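Local coordinates for protein ancestral congerin Con-anc (PDB 3AK0) that binds beta-galactoside sugars as a reconstructed ancestral form of the congerins, galectins of the conger eel, at residues A[35-40]-A[116-121]. Residues are numbered along the deposited sequence; the frame is centred on the assembly and turned at random.
Sequences VGESTD and EAFNFI
G36 and F120 form an antiparallel hydrogen-bonded pair where strand 30-35 runs out against strand 117-125: G36 N donates to F120 O (2.8 Å, 167° at the hydrogen), and G36 O accepts from N119 N. N119 and F120 lie together opposite G36, a classic beta bulge in strand 117-125, just where segment 35-40 bends away at G36 and E37.

The turn lays the backbone of residues 37-39 along the F120 ring. With CG anti to the backbone N (chi1 -175°), this ring extends beneath the loop, and S38 CA sits over one face in a CH-pi contact, 3.5 Å from the centroid. T39 closes the far end, its methyl CG2 meeting F120 CZ at 3.7 Å. E6 also touches both T39 and F120.

On the other side of the bulge, F118 turns into the sandwich, where V35 CG1 packs against its CB at 3.8 Å and F92 and F97 meet its ring. The E37 chain, bent at chi2 (79°), brings OE2 to the edge of this ring, in plane and 3.6 Å from CD1. The same oxygen accepts from a water that also donates to A117 O, while OE1 is hydrogen-bonded to S41 OG. N119 lies across E37 at about a right angle, its amide ND2 3.7 Å from the aliphatic CG.

Beyond the ring, S38 OG accepts from D40 N in an ST turn just before strand 41-52. The E37 carboxylate thus has polar partners for both oxygens, and its approach to the electropositive rim of F118 is probably favourable. Two backbone bonds at the bulge, a CH-pi contact and a bridging water join the corner between strands 30-35 and 41-52 to strand 117-125 of the galectin sandwich.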
loop_
_atom_site.group_PDB
_atom_site.type_symbol
_atom_site.label_atom_id
_atom_site.label_comp_id
_atom_site.label_asym_id
_atom_site.label_seq_id
_atom_site.Cartn_x
_atom_site.Cartn_y
_atom_site.Cartn_z
ATOM N N VAL A 35 -6.287 1.949 11.000
ATOM C CA VAL A 35 -5.008 1.307 11.285
ATOM C C VAL A 35 -5.240 0.293 12.389
ATOM O O VAL A 35 -5.818 0.609 13.423
ATOM C CB VAL A 35 -3.944 2.334 11.794
ATOM C CG1 VAL A 35 -2.651 1.613 12.213
ATOM C CG2 VAL A 35 -3.672 3.426 10.735
ATOM N N GLY A 36 -4.751 -0.934 12.178
ATOM C CA GLY A 36 -4.940 -1.952 13.197
ATOM C C GLY A 36 -4.419 -3.300 12.729
ATOM O O GLY A 36 -3.231 -3.419 12.372
ATOM N N GLU A 37 -5.294 -4.314 12.774
ATOM C CA GLU A 37 -4.905 -5.668 12.431
ATOM C C GLU A 37 -5.760 -6.318 11.342
ATOM O O GLU A 37 -5.293 -7.281 10.694
ATOM C CB GLU A 37 -4.929 -6.540 13.689
ATOM C CG GLU A 37 -4.026 -6.025 14.805
ATOM C CD GLU A 37 -4.603 -4.867 15.625
ATOM O OE1 GLU A 37 -5.851 -4.804 15.811
ATOM O OE2 GLU A 37 -3.804 -4.076 16.190
ATOM N N SER A 38 -6.996 -5.846 11.173
ATOM C CA SER A 38 -7.895 -6.334 10.097
ATOM C C SER A 38 -9.099 -5.402 10.025
ATOM O O SER A 38 -9.219 -4.438 10.816
ATOM C CB SER A 38 -8.383 -7.755 10.405
ATOM O OG SER A 38 -9.264 -7.699 11.516
ATOM N N THR A 39 -10.033 -5.723 9.130
ATOM C CA THR A 39 -11.249 -4.906 9.020
ATOM C C THR A 39 -12.042 -4.841 10.323
ATOM O O THR A 39 -12.950 -3.998 10.436
ATOM C CB THR A 39 -12.037 -5.102 7.749
ATOM O OG1 THR A 39 -12.464 -6.455 7.675
ATOM C CG2 THR A 39 -11.177 -4.748 6.530
ATOM N N ASP A 40 -11.796 -5.755 11.274
ATOM C CA ASP A 40 -12.782 -6.164 12.283
ATOM C C ASP A 40 -12.024 -5.683 13.570
ATOM O O ASP A 40 -12.542 -5.744 14.680
ATOM C CB ASP A 40 -12.988 -7.663 12.422
ATOM C CG ASP A 40 -13.884 -8.242 11.364
ATOM O OD1 ASP A 40 -14.930 -7.625 11.042
ATOM O OD2 ASP A 40 -13.535 -9.343 10.881
ATOM N N GLU A 116 2.795 -1.560 20.269
ATOM C CA GLU A 116 4.033 -0.955 19.748
ATOM C C GLU A 116 4.196 -1.138 18.238
ATOM O O GLU A 116 5.186 -0.658 17.672
ATOM C CB GLU A 116 5.249 -1.582 20.434
ATOM C CG GLU A 116 5.451 -1.200 21.881
ATOM C CD GLU A 116 6.539 -2.050 22.567
ATOM O OE1 GLU A 116 7.293 -2.799 21.885
ATOM O OE2 GLU A 116 6.611 -1.978 23.804
ATOM N N ALA A 117 3.222 -1.783 17.597
ATOM C CA ALA A 117 3.260 -2.044 16.168
ATOM C C ALA A 117 1.864 -2.396 15.697
ATOM O O ALA A 117 1.062 -2.933 16.473
ATOM C CB ALA A 117 4.223 -3.211 15.867
ATOM N N PHE A 118 1.580 -2.086 14.431
ATOM C CA PHE A 118 0.319 -2.494 13.789
ATOM C C PHE A 118 0.651 -3.084 12.431
ATOM O O PHE A 118 1.756 -2.862 11.913
ATOM C CB PHE A 118 -0.626 -1.294 13.621
ATOM C CG PHE A 118 -0.893 -0.620 14.913
ATOM C CD1 PHE A 118 -1.817 -1.159 15.798
ATOM C CD2 PHE A 118 -0.116 0.473 15.301
ATOM C CE1 PHE A 118 -2.000 -0.596 17.069
ATOM C CE2 PHE A 118 -0.316 1.056 16.559
ATOM C CZ PHE A 118 -1.252 0.504 17.448
ATOM N N ASN A 119 -0.286 -3.825 11.856
ATOM C CA ASN A 119 0.054 -4.585 10.659
ATOM C C ASN A 119 -0.943 -4.440 9.518
ATOM O O ASN A 119 -0.805 -5.105 8.487
ATOM C CB ASN A 119 0.267 -6.063 11.002
ATOM C CG ASN A 119 -0.901 -6.658 11.750
ATOM O OD1 ASN A 119 -1.883 -7.078 11.149
ATOM N ND2 ASN A 119 -0.774 -6.751 13.085
ATOM N N PHE A 120 -1.930 -3.567 9.670
ATOM C CA PHE A 120 -3.048 -3.524 8.714
ATOM C C PHE A 120 -3.544 -2.094 8.579
ATOM O O PHE A 120 -3.703 -1.396 9.595
ATOM C CB PHE A 120 -4.176 -4.448 9.184
ATOM C CG PHE A 120 -5.311 -4.573 8.215
ATOM C CD1 PHE A 120 -5.268 -5.544 7.213
ATOM C CD2 PHE A 120 -6.443 -3.765 8.332
ATOM C CE1 PHE A 120 -6.322 -5.676 6.307
ATOM C CE2 PHE A 120 -7.512 -3.899 7.434
ATOM C CZ PHE A 120 -7.441 -4.843 6.423
ATOM N N ILE A 121 -3.735 -1.642 7.335
ATOM C CA ILE A 121 -4.402 -0.345 7.083
ATOM C C ILE A 121 -5.517 -0.599 6.066
ATOM O O ILE A 121 -5.389 -1.444 5.187
ATOM C CB ILE A 121 -3.404 0.696 6.466
ATOM C CG1 ILE A 121 -2.163 0.853 7.347
ATOM C CG2 ILE A 121 -4.104 2.078 6.160
ATOM C CD1 ILE A 121 -0.924 1.248 6.563
HETATM O O HOH W 1 -1.260 -4.468 16.930
#